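Local coordinates for YkuI protein (Bacillus subtilis, PDB 2BAS) that binds the second messenger cyclic di-GMP and probably acts as an EAL-type phosphodiesterase that cleaves it, at residues K301-A306 with F405-D410; D319-K324 with M413-D418; L325-T330 with G355-Q360; Y337-E342 with P372-N377. All coordinates share one frame; numbering follows the deposited sequence.

Contact 1. Residues K301-A306 with F405-D410; sequences KRVHQA and FSYPMD
Y407 and F405 reach out from one face of strand 401-409 to meet V303 and H304 on the long helix 271-311. The helix lies across the antiparallel sheet of the C-terminal signalling domain, whose six-strand order with helices on both faces is consistent with a PAS-like fold. Over these short segments the axes approach to 10.2 Å at a crossing angle of -41°, a gap bridged by side chains. Y407 spans it because its CG stands anti to the backbone N (chi1 180°), so the ring extends straight off the strand toward the helix. V303 lies against one face of that ring: CG1 sits 4.2 Å from the ring centroid, displaced toward the rim above CD1, in a CH-pi contact. The two side chains run past each other in opposite directions. V303 CB also comes within 4.4 Å of F405 CE2, while its other methyl, CG2, is turned to I417 and L329. M409 CG lies at the edge of the Y407 ring, on the strand side of the contact. H304, one residue on from V303, likewise carries its CG anti to the backbone N, which swings the imidazole to the end of the tyrosine. Each ring meets the other's polar atom near its own plane: H304 ND1 and Y407 OH are 2.7 Å apart in a somewhat bent hydrogen bond (143°), and either atom could be the donor.

Contact 2. Residues D319-K324 with M413-D418; sequences DDFIKK and MYLFID
This is a small, buried, wholly apolar helix-on-sheet contact, in which F321 and I322 of helix 318-328 rest on L415 of strand 413-419, one of the two central strands of the sheet. It covers 76 Å² in all. One methyl carries it from the strand side: L415 CD1 lies 4.4 Å from F321 CE2 and equally 4.4 Å from I322 CG2, so this one methyl meets two consecutive helix residues. The leucine CG is anti to the backbone N (chi1 175°), which lifts the branch away from the strand and toward the helix. On the isoleucine, CG2 is the branch that touches, while CG1 takes the position between the backbone N and the carbonyl carbon (chi1 61°). The CA atoms of I322 and L415 stay 9.1 Å apart, and the intervening layer is completed by V307 of helix 271-311, with I336, Y407 and M409 from the neighbouring strands. Side chains of the strand alternate as in any sheet, which leaves L415 facing helices 271-311 and 318-328 of this probably PAS-like domain and sends F416 to the opposite face. The F321 ring packs further on M338 and M409 and has a cation-pi partner in R311. On the polar side of the helix, K323 NZ meets D320 OD1 at 3.3 Å, nearly in line with the C-O bond, in a salt bridge between residues three apart, and K323 also makes a cation-pi contact with Y359.

Contact 3. Residues L325-T330 with G355-Q360; sequences LAEELT and GEWIYQ
W357 swings its CG anti to the carbonyl carbon and T330 holds OG1 anti to its own backbone N; together these settings bring the indole N-H to the threonine hydroxyl. W357 NE1 donates to T330 OG1 over 3.1 Å in a nearly straight bond (165°), and the oxygen lies close to the plane of the ring. The indole is thereby held at its edge while A326 lies over one of its faces. A326 CB stands 3.6 Å from the centroid of the six-membered ring, only 9° off the normal, a CH-pi contact over the middle of the benzo ring. Strand 356-360 is an outermost strand of the antiparallel sheet within this chain, and through W357 it covers the C-terminal end of helix 318-328; L329 is the first residue to leave helical geometry there, and T330 comes next in the chain. The arrangement thus joins an edge of the presumed PAS-like sheet to one of the helices packed on it. E327 points its CB away from the strand, but a bend at chi2 brings the carboxylate back, OE1 reaching 3.8 Å from W357 CD1. The two side chains run past each other in opposite senses, the carboxylate plane turned 66° from the indole. The backbone O of A326 lies above the ring, on the face that its CB covers, 3.7 Å from W357 NE1 and not hydrogen-bonded to it. On the strand side K352 packs against W357, and its NZ bonds to the backbone O of T330.

Contact 4. Residues Y337-E342 with P372-N377; sequences YMCDEE and PYFLEN
A cysteine sulfur-aromatic contact between C339 and F374 joins strand 335-340 to the first turn of helix 374-384, which packs on the sheet of this probably PAS-like domain. C339 SG comes to the edge of the phenyl ring, not over its face: it is 4.2 Å from F374 CZ, and the line from the ring centroid to the sulfur makes 78° with the normal. The phenylalanine CG is anti to the backbone N (chi1 -173°), extending the ring from the helix so that its far carbon leads toward the strand. C339 turns SG to the side beside its own backbone N, where the sulfur also lies in the plane of the neighbouring Y337 ring, at its edge. W368 also touches F374. Farther along, L375 CD2 approaches the backbone O of E341 at 4.2 Å, and this leucine is also touched by E285 of the second subunit. The same E341 O makes a weak hydrogen bond with K286 NZ of the second subunit, placing the end of the contact at the dimer interface. The helix opens with Y373 at the N-cap position, its O accepting from N377 N. D340 folds its carboxylate back in an Asx turn: its OD1 accepts from E342 N at 3.1 Å, the donor standing well above the carboxylate plane, and accepts a second bond from D344 N.

In the fold
All four contacts lie in the C-terminal signalling region and share one antiparallel sheet. Contacts 1 and 2, with centres 10 Å apart, use adjacent strands, tied by the backbone pairs F405 N to I417 O (2.7 Å) and Y407 O to L415 N (3.0 Å). Contacts 2 and 3 draw on successive turns of helix 318-328, also with centres 10 Å apart. R302 NH2 and E328 OE1 form a salt bridge of 2.7 Å, linking the two helices of contacts 1 and 3. Contact 4 lies on the other face of the sheet, joined to contact 2 through F416 N and Y337 O (2.8 Å); contacts 3 and 4 do not touch, their nearest atoms being about 7 Å apart.

Contact 1. Residues K301-A306 with F405-D410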
# COMPACT_ATOMS: atom_id res chain seq x y z
N LYS A 301 1.85 2.60 32.44
CA LYS A 301 1.91 2.66 33.90
C LYS A 301 0.51 2.88 34.48
O LYS A 301 0.15 2.23 35.47
CB LYS A 301 2.88 3.74 34.40
CG LYS A 301 4.28 3.62 33.84
CD LYS A 301 5.33 4.18 34.80
CE LYS A 301 6.55 4.74 34.05
NZ LYS A 301 6.98 3.90 32.89
N ARG A 302 -0.26 3.76 33.85
CA ARG A 302 -1.62 4.05 34.29
C ARG A 302 -2.48 2.78 34.25
O ARG A 302 -3.14 2.43 35.24
CB ARG A 302 -2.25 5.18 33.46
CG ARG A 302 -3.68 5.52 33.83
CD ARG A 302 -3.73 6.44 35.03
NE ARG A 302 -5.07 6.53 35.61
CZ ARG A 302 -5.54 5.72 36.56
NH1 ARG A 302 -4.79 4.73 37.05
NH2 ARG A 302 -6.77 5.90 37.03
N VAL A 303 -2.43 2.07 33.13
CA VAL A 303 -3.20 0.84 32.95
C VAL A 303 -2.74 -0.28 33.90
O VAL A 303 -3.57 -0.99 34.46
CB VAL A 303 -3.21 0.40 31.47
CG1 VAL A 303 -3.78 -1.02 31.28
CG2 VAL A 303 -3.99 1.44 30.63
N HIS A 304 -1.43 -0.42 34.09
CA HIS A 304 -0.89 -1.43 35.00
C HIS A 304 -1.41 -1.22 36.45
O HIS A 304 -1.80 -2.18 37.12
CB HIS A 304 0.64 -1.42 34.94
CG HIS A 304 1.30 -2.54 35.68
ND1 HIS A 304 1.30 -3.84 35.22
CD2 HIS A 304 1.98 -2.56 36.85
CE1 HIS A 304 1.94 -4.61 36.07
NE2 HIS A 304 2.37 -3.86 37.07
N GLN A 305 -1.42 0.03 36.92
CA GLN A 305 -2.00 0.35 38.23
C GLN A 305 -3.46 -0.06 38.29
O GLN A 305 -3.87 -0.77 39.19
CB GLN A 305 -1.93 1.83 38.53
CG GLN A 305 -0.58 2.35 38.89
CD GLN A 305 -0.65 3.81 39.28
OE1 GLN A 305 -0.31 4.17 40.41
NE2 GLN A 305 -1.10 4.66 38.35
N ALA A 306 -4.23 0.39 37.30
CA ALA A 306 -5.67 0.11 37.24
C ALA A 306 -6.01 -1.40 37.25
O ALA A 306 -6.75 -1.85 38.13
CB ALA A 306 -6.28 0.80 36.04
N PHE A 405 -4.61 0.45 22.45
CA PHE A 405 -3.54 0.07 23.38
C PHE A 405 -3.69 -1.40 23.82
O PHE A 405 -4.73 -1.76 24.36
CB PHE A 405 -3.51 0.99 24.59
CG PHE A 405 -2.40 0.69 25.53
CD1 PHE A 405 -1.13 1.25 25.32
CD2 PHE A 405 -2.58 -0.18 26.60
CE1 PHE A 405 -0.09 0.96 26.18
CE2 PHE A 405 -1.52 -0.47 27.47
CZ PHE A 405 -0.28 0.10 27.26
N SER A 406 -2.64 -2.20 23.60
CA SER A 406 -2.60 -3.65 23.89
C SER A 406 -1.82 -3.96 25.15
O SER A 406 -0.66 -3.58 25.26
CB SER A 406 -1.89 -4.40 22.77
OG SER A 406 -2.49 -4.15 21.54
N TYR A 407 -2.43 -4.70 26.06
CA TYR A 407 -1.83 -4.99 27.35
C TYR A 407 -1.88 -6.49 27.65
O TYR A 407 -2.93 -7.11 27.52
CB TYR A 407 -2.58 -4.20 28.43
CG TYR A 407 -2.05 -4.43 29.82
CD1 TYR A 407 -1.04 -3.63 30.34
CD2 TYR A 407 -2.58 -5.43 30.64
CE1 TYR A 407 -0.56 -3.82 31.62
CE2 TYR A 407 -2.10 -5.63 31.94
CZ TYR A 407 -1.09 -4.83 32.42
OH TYR A 407 -0.60 -5.01 33.69
N PRO A 408 -0.73 -7.09 28.03
CA PRO A 408 -0.71 -8.50 28.42
C PRO A 408 -1.07 -8.70 29.90
O PRO A 408 -0.49 -8.06 30.77
CB PRO A 408 0.74 -8.93 28.15
CG PRO A 408 1.55 -7.68 28.25
CD PRO A 408 0.62 -6.49 28.06
N MSE A 409 -2.02 -9.59 30.15
CA MSE A 409 -2.42 -9.94 31.51
C MSE A 409 -1.95 -11.35 31.84
O MSE A 409 -1.31 -12.00 31.02
CB MSE A 409 -3.94 -9.88 31.64
CG MSE A 409 -4.52 -8.48 31.59
SE MSE A 409 -6.45 -8.60 31.36
CE MSE A 409 -6.89 -9.34 33.12
N ASP A 410 -2.27 -11.81 33.04
CA ASP A 410 -1.92 -13.16 33.43
C ASP A 410 -2.83 -14.19 32.74
O ASP A 410 -3.93 -13.85 32.29
CB ASP A 410 -1.93 -13.30 34.95
CG ASP A 410 -1.01 -12.28 35.65
OD1 ASP A 410 -0.20 -11.61 34.97
OD2 ASP A 410 -1.10 -12.16 36.88

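Contact 2. Residues D319-K324 with M413-D418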
# COMPACT_ATOMS: atom_id res chain seq x y z
N ASP A 319 -16.12 -9.99 32.43
CA ASP A 319 -17.08 -8.99 31.93
C ASP A 319 -17.33 -7.89 32.96
O ASP A 319 -17.49 -6.72 32.60
CB ASP A 319 -18.40 -9.64 31.49
CG ASP A 319 -18.28 -10.37 30.16
OD1 ASP A 319 -18.17 -9.71 29.12
OD2 ASP A 319 -18.32 -11.62 30.16
N ASP A 320 -17.36 -8.26 34.23
CA ASP A 320 -17.51 -7.29 35.29
C ASP A 320 -16.23 -6.47 35.47
O ASP A 320 -16.30 -5.28 35.79
CB ASP A 320 -17.94 -7.98 36.58
CG ASP A 320 -19.40 -8.46 36.54
OD1 ASP A 320 -20.20 -7.89 35.76
OD2 ASP A 320 -19.76 -9.40 37.30
N PHE A 321 -15.08 -7.10 35.24
CA PHE A 321 -13.79 -6.40 35.36
C PHE A 321 -13.61 -5.24 34.38
O PHE A 321 -13.14 -4.16 34.76
CB PHE A 321 -12.61 -7.39 35.28
CG PHE A 321 -11.29 -6.75 34.91
CD1 PHE A 321 -10.60 -5.93 35.81
CD2 PHE A 321 -10.74 -6.96 33.64
CE1 PHE A 321 -9.39 -5.33 35.45
CE2 PHE A 321 -9.51 -6.36 33.27
CZ PHE A 321 -8.84 -5.55 34.17
N ILE A 322 -13.99 -5.45 33.11
CA ILE A 322 -13.82 -4.41 32.09
C ILE A 322 -14.79 -3.24 32.27
O ILE A 322 -14.46 -2.10 31.92
CB ILE A 322 -13.83 -4.95 30.63
CG1 ILE A 322 -15.17 -5.63 30.28
CG2 ILE A 322 -12.65 -5.90 30.39
CD1 ILE A 322 -15.29 -6.03 28.81
N LYS A 323 -15.97 -3.52 32.83
CA LYS A 323 -16.95 -2.48 33.10
C LYS A 323 -16.38 -1.52 34.13
O LYS A 323 -16.56 -0.30 34.04
CB LYS A 323 -18.26 -3.08 33.62
CG LYS A 323 -18.98 -4.02 32.66
CD LYS A 323 -20.19 -4.60 33.34
CE LYS A 323 -20.79 -5.72 32.52
NZ LYS A 323 -21.85 -6.43 33.31
N LYS A 324 -15.67 -2.09 35.10
CA LYS A 324 -15.01 -1.32 36.14
C LYS A 324 -13.77 -0.64 35.58
O LYS A 324 -13.50 0.51 35.89
CB LYS A 324 -14.65 -2.21 37.34
CG LYS A 324 -15.83 -2.80 38.11
CD LYS A 324 -15.33 -3.54 39.35
CE LYS A 324 -16.43 -4.31 40.09
NZ LYS A 324 -16.84 -5.56 39.37
N MSE A 413 -3.94 -13.91 28.58
CA MSE A 413 -5.13 -13.14 28.18
C MSE A 413 -4.67 -11.79 27.68
O MSE A 413 -3.57 -11.35 27.99
CB MSE A 413 -6.12 -12.99 29.34
CG MSE A 413 -6.86 -14.26 29.68
SE MSE A 413 -7.86 -14.11 31.36
CE MSE A 413 -8.39 -16.03 31.65
N TYR A 414 -5.48 -11.13 26.87
CA TYR A 414 -5.06 -9.87 26.30
C TYR A 414 -6.16 -8.84 26.36
O TYR A 414 -7.33 -9.14 26.11
CB TYR A 414 -4.50 -10.08 24.87
CG TYR A 414 -3.34 -11.03 24.89
CD1 TYR A 414 -3.52 -12.40 24.71
CD2 TYR A 414 -2.05 -10.57 25.14
CE1 TYR A 414 -2.45 -13.29 24.78
CE2 TYR A 414 -0.96 -11.45 25.21
CZ TYR A 414 -1.17 -12.81 25.03
OH TYR A 414 -0.10 -13.68 25.09
N LEU A 415 -5.76 -7.62 26.70
CA LEU A 415 -6.66 -6.53 26.94
C LEU A 415 -6.47 -5.50 25.84
O LEU A 415 -5.34 -5.18 25.45
CB LEU A 415 -6.34 -5.94 28.31
CG LEU A 415 -7.03 -4.68 28.84
CD1 LEU A 415 -8.50 -4.95 29.20
CD2 LEU A 415 -6.25 -4.18 30.05
N PHE A 416 -7.59 -4.99 25.33
CA PHE A 416 -7.54 -4.01 24.28
C PHE A 416 -8.35 -2.80 24.69
O PHE A 416 -9.51 -2.93 25.14
CB PHE A 416 -8.01 -4.62 22.97
CG PHE A 416 -7.20 -5.80 22.54
CD1 PHE A 416 -7.54 -7.08 22.97
CD2 PHE A 416 -6.07 -5.63 21.75
CE1 PHE A 416 -6.78 -8.18 22.61
CE2 PHE A 416 -5.31 -6.70 21.38
CZ PHE A 416 -5.65 -7.98 21.80
N ILE A 417 -7.71 -1.63 24.60
CA ILE A 417 -8.32 -0.36 24.96
C ILE A 417 -8.21 0.58 23.77
O ILE A 417 -7.10 0.96 23.39
CB ILE A 417 -7.61 0.27 26.14
CG1 ILE A 417 -7.63 -0.67 27.36
CG2 ILE A 417 -8.24 1.59 26.47
CD1 ILE A 417 -6.67 -0.25 28.47
N ASP A 418 -9.34 0.94 23.17
CA ASP A 418 -9.36 1.86 22.02
C ASP A 418 -9.45 3.28 22.53
O ASP A 418 -10.26 3.57 23.41
CB ASP A 418 -10.53 1.54 21.08
CG ASP A 418 -10.40 0.17 20.40
OD1 ASP A 418 -9.27 -0.39 20.35
OD2 ASP A 418 -11.43 -0.35 19.90

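Contact 3. Residues L325-T330 with G355-Q360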
# COMPACT_ATOMS: atom_id res chain seq x y z
N LEU A 325 -13.00 -1.35 34.75
CA LEU A 325 -11.85 -0.71 34.12
C LEU A 325 -12.29 0.52 33.30
O LEU A 325 -11.68 1.59 33.42
CB LEU A 325 -11.05 -1.69 33.26
CG LEU A 325 -9.71 -1.16 32.71
CD1 LEU A 325 -8.74 -0.79 33.84
CD2 LEU A 325 -9.07 -2.15 31.74
N ALA A 326 -13.35 0.36 32.52
CA ALA A 326 -13.89 1.42 31.67
C ALA A 326 -14.11 2.71 32.44
O ALA A 326 -13.73 3.78 31.99
CB ALA A 326 -15.19 0.99 31.00
N GLU A 327 -14.74 2.58 33.61
CA GLU A 327 -15.02 3.72 34.47
C GLU A 327 -13.76 4.34 35.05
O GLU A 327 -13.67 5.56 35.18
CB GLU A 327 -16.00 3.33 35.58
CG GLU A 327 -17.43 3.04 35.09
CD GLU A 327 -18.18 4.30 34.61
OE1 GLU A 327 -17.56 5.38 34.42
OE2 GLU A 327 -19.40 4.19 34.40
N GLU A 328 -12.78 3.50 35.39
CA GLU A 328 -11.49 3.98 35.88
C GLU A 328 -10.73 4.73 34.78
O GLU A 328 -10.08 5.74 35.04
CB GLU A 328 -10.65 2.80 36.39
CG GLU A 328 -9.33 3.20 37.04
CD GLU A 328 -9.53 4.02 38.30
OE1 GLU A 328 -8.98 5.13 38.36
OE2 GLU A 328 -10.24 3.56 39.23
N LEU A 329 -10.84 4.24 33.55
CA LEU A 329 -10.19 4.88 32.40
C LEU A 329 -11.17 5.71 31.55
O LEU A 329 -10.88 6.03 30.39
CB LEU A 329 -9.48 3.82 31.53
CG LEU A 329 -8.31 3.03 32.14
CD1 LEU A 329 -7.65 2.21 31.08
CD2 LEU A 329 -7.28 3.91 32.82
N THR A 330 -12.29 6.11 32.14
CA THR A 330 -13.36 6.78 31.38
C THR A 330 -12.92 7.94 30.47
O THR A 330 -13.47 8.11 29.38
CB THR A 330 -14.53 7.24 32.28
OG1 THR A 330 -15.60 7.71 31.44
CG2 THR A 330 -14.12 8.36 33.23
N GLY A 355 -20.99 9.69 25.99
CA GLY A 355 -20.61 9.94 27.39
C GLY A 355 -21.02 8.93 28.47
O GLY A 355 -20.70 9.12 29.65
N GLU A 356 -21.73 7.88 28.07
CA GLU A 356 -22.21 6.85 29.00
C GLU A 356 -21.79 5.46 28.51
O GLU A 356 -21.99 5.12 27.34
CB GLU A 356 -23.74 6.92 29.15
CG GLU A 356 -24.31 8.31 29.46
CD GLU A 356 -24.28 8.68 30.95
OE1 GLU A 356 -24.64 9.83 31.27
OE2 GLU A 356 -23.92 7.83 31.79
N TRP A 357 -21.21 4.65 29.40
CA TRP A 357 -20.71 3.32 29.04
C TRP A 357 -21.83 2.31 28.85
O TRP A 357 -22.79 2.29 29.61
CB TRP A 357 -19.69 2.80 30.06
CG TRP A 357 -18.41 3.52 29.97
CD1 TRP A 357 -18.01 4.59 30.72
CD2 TRP A 357 -17.34 3.24 29.06
NE1 TRP A 357 -16.75 5.00 30.34
CE2 TRP A 357 -16.32 4.18 29.32
CE3 TRP A 357 -17.14 2.29 28.05
CZ2 TRP A 357 -15.11 4.20 28.61
CZ3 TRP A 357 -15.94 2.30 27.34
CH2 TRP A 357 -14.94 3.26 27.62
N ILE A 358 -21.67 1.47 27.83
CA ILE A 358 -22.67 0.48 27.46
C ILE A 358 -22.02 -0.91 27.41
O ILE A 358 -20.81 -1.02 27.33
CB ILE A 358 -23.37 0.91 26.15
CG1 ILE A 358 -24.51 1.87 26.48
CG2 ILE A 358 -23.90 -0.28 25.34
CD1 ILE A 358 -24.87 2.82 25.36
N TYR A 359 -22.83 -1.96 27.51
CA TYR A 359 -22.30 -3.31 27.49
C TYR A 359 -22.91 -4.10 26.34
O TYR A 359 -24.13 -4.27 26.27
CB TYR A 359 -22.54 -4.02 28.83
CG TYR A 359 -22.21 -5.50 28.81
CD1 TYR A 359 -20.90 -5.96 28.61
CD2 TYR A 359 -23.21 -6.45 28.99
CE1 TYR A 359 -20.60 -7.32 28.59
CE2 TYR A 359 -22.92 -7.82 28.98
CZ TYR A 359 -21.62 -8.24 28.77
OH TYR A 359 -21.35 -9.60 28.76
N GLN A 360 -22.04 -4.59 25.47
CA GLN A 360 -22.46 -5.34 24.29
C GLN A 360 -21.99 -6.80 24.34
O GLN A 360 -20.91 -7.13 23.85
CB GLN A 360 -21.94 -4.64 23.03
CG GLN A 360 -22.35 -3.18 22.90
CD GLN A 360 -21.45 -2.39 21.94
OE1 GLN A 360 -20.25 -2.65 21.83
NE2 GLN A 360 -22.03 -1.42 21.27

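Contact 4. Residues Y337-E342 with P372-N377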
# COMPACT_ATOMS: atom_id res chain seq x y z
N TYR A 337 -12.17 -4.49 25.60
CA TYR A 337 -12.50 -5.92 25.49
C TYR A 337 -11.23 -6.78 25.66
O TYR A 337 -10.11 -6.26 25.54
CB TYR A 337 -13.18 -6.23 24.14
CG TYR A 337 -12.31 -5.96 22.91
CD1 TYR A 337 -11.64 -6.99 22.25
CD2 TYR A 337 -12.16 -4.68 22.43
CE1 TYR A 337 -10.84 -6.72 21.13
CE2 TYR A 337 -11.38 -4.40 21.33
CZ TYR A 337 -10.72 -5.41 20.68
OH TYR A 337 -9.95 -5.07 19.58
N MSE A 338 -11.41 -8.08 25.90
CA MSE A 338 -10.32 -9.05 26.09
C MSE A 338 -10.38 -10.24 25.13
O MSE A 338 -11.47 -10.72 24.80
CB MSE A 338 -10.34 -9.61 27.52
CG MSE A 338 -9.67 -8.75 28.57
SE MSE A 338 -10.22 -9.25 30.41
CE MSE A 338 -9.77 -11.23 30.45
N CYS A 339 -9.21 -10.75 24.73
CA CYS A 339 -9.10 -11.91 23.83
C CYS A 339 -8.04 -12.91 24.32
O CYS A 339 -7.14 -12.52 25.07
CB CYS A 339 -8.67 -11.46 22.43
SG CYS A 339 -9.74 -10.29 21.58
N ASP A 340 -8.13 -14.16 23.86
CA ASP A 340 -7.14 -15.22 24.19
C ASP A 340 -6.01 -15.33 23.13
O ASP A 340 -6.01 -14.56 22.16
CB ASP A 340 -7.81 -16.58 24.48
CG ASP A 340 -8.35 -17.29 23.22
OD1 ASP A 340 -8.16 -16.79 22.08
OD2 ASP A 340 -8.97 -18.37 23.38
N GLU A 341 -5.08 -16.27 23.30
CA GLU A 341 -3.92 -16.37 22.40
C GLU A 341 -4.29 -16.43 20.91
O GLU A 341 -3.53 -15.96 20.07
CB GLU A 341 -3.02 -17.58 22.71
CG GLU A 341 -3.25 -18.32 24.00
CD GLU A 341 -4.13 -19.55 23.80
OE1 GLU A 341 -5.20 -19.42 23.15
OE2 GLU A 341 -3.76 -20.64 24.29
N GLU A 342 -5.44 -17.00 20.59
CA GLU A 342 -5.83 -17.23 19.20
C GLU A 342 -6.78 -16.17 18.61
O GLU A 342 -7.27 -16.33 17.49
CB GLU A 342 -6.36 -18.66 19.03
CG GLU A 342 -5.32 -19.71 19.41
CD GLU A 342 -5.68 -21.12 18.99
OE1 GLU A 342 -6.06 -21.32 17.82
OE2 GLU A 342 -5.55 -22.05 19.83
N PRO A 372 -4.87 -7.16 10.46
CA PRO A 372 -3.42 -7.00 10.31
C PRO A 372 -2.76 -6.72 11.64
O PRO A 372 -3.28 -5.91 12.43
CB PRO A 372 -3.30 -5.76 9.41
CG PRO A 372 -4.60 -5.68 8.68
CD PRO A 372 -5.63 -6.22 9.60
N TYR A 373 -1.63 -7.39 11.89
CA TYR A 373 -0.83 -7.18 13.08
C TYR A 373 -1.32 -7.91 14.34
O TYR A 373 -0.65 -7.88 15.39
CB TYR A 373 -0.78 -5.69 13.44
CG TYR A 373 -0.21 -4.76 12.39
CD1 TYR A 373 0.96 -5.07 11.71
CD2 TYR A 373 -0.83 -3.53 12.13
CE1 TYR A 373 1.48 -4.21 10.75
CE2 TYR A 373 -0.31 -2.66 11.18
CZ TYR A 373 0.85 -3.01 10.50
OH TYR A 373 1.38 -2.14 9.56
N PHE A 374 -2.49 -8.54 14.28
CA PHE A 374 -3.08 -9.08 15.49
C PHE A 374 -2.26 -10.20 16.16
O PHE A 374 -1.98 -10.14 17.36
CB PHE A 374 -4.54 -9.49 15.27
CG PHE A 374 -5.24 -9.90 16.54
CD1 PHE A 374 -6.02 -8.99 17.24
CD2 PHE A 374 -5.11 -11.19 17.04
CE1 PHE A 374 -6.66 -9.35 18.42
CE2 PHE A 374 -5.75 -11.57 18.22
CZ PHE A 374 -6.52 -10.64 18.91
N LEU A 375 -1.87 -11.21 15.38
CA LEU A 375 -1.10 -12.34 15.91
C LEU A 375 0.35 -11.92 16.19
O LEU A 375 1.01 -12.47 17.08
CB LEU A 375 -1.17 -13.54 14.95
CG LEU A 375 -2.53 -14.26 14.78
CD1 LEU A 375 -2.48 -15.37 13.74
CD2 LEU A 375 -3.06 -14.83 16.10
N GLU A 376 0.82 -10.97 15.39
CA GLU A 376 2.16 -10.40 15.49
C GLU A 376 2.25 -9.69 16.86
O GLU A 376 3.22 -9.88 17.60
CB GLU A 376 2.38 -9.40 14.33
CG GLU A 376 3.84 -9.17 13.88
CD GLU A 376 4.04 -7.87 13.03
OE1 GLU A 376 4.25 -7.97 11.78
OE2 GLU A 376 4.00 -6.74 13.61
N ASN A 377 1.23 -8.90 17.18
CA ASN A 377 1.15 -8.19 18.45
C ASN A 377 1.15 -9.10 19.68
O ASN A 377 1.87 -8.84 20.65
CB ASN A 377 -0.06 -7.24 18.47
CG ASN A 377 0.18 -6.00 17.65
OD1 ASN A 377 1.33 -5.61 17.44
ND2 ASN A 377 -0.89 -5.37 17.18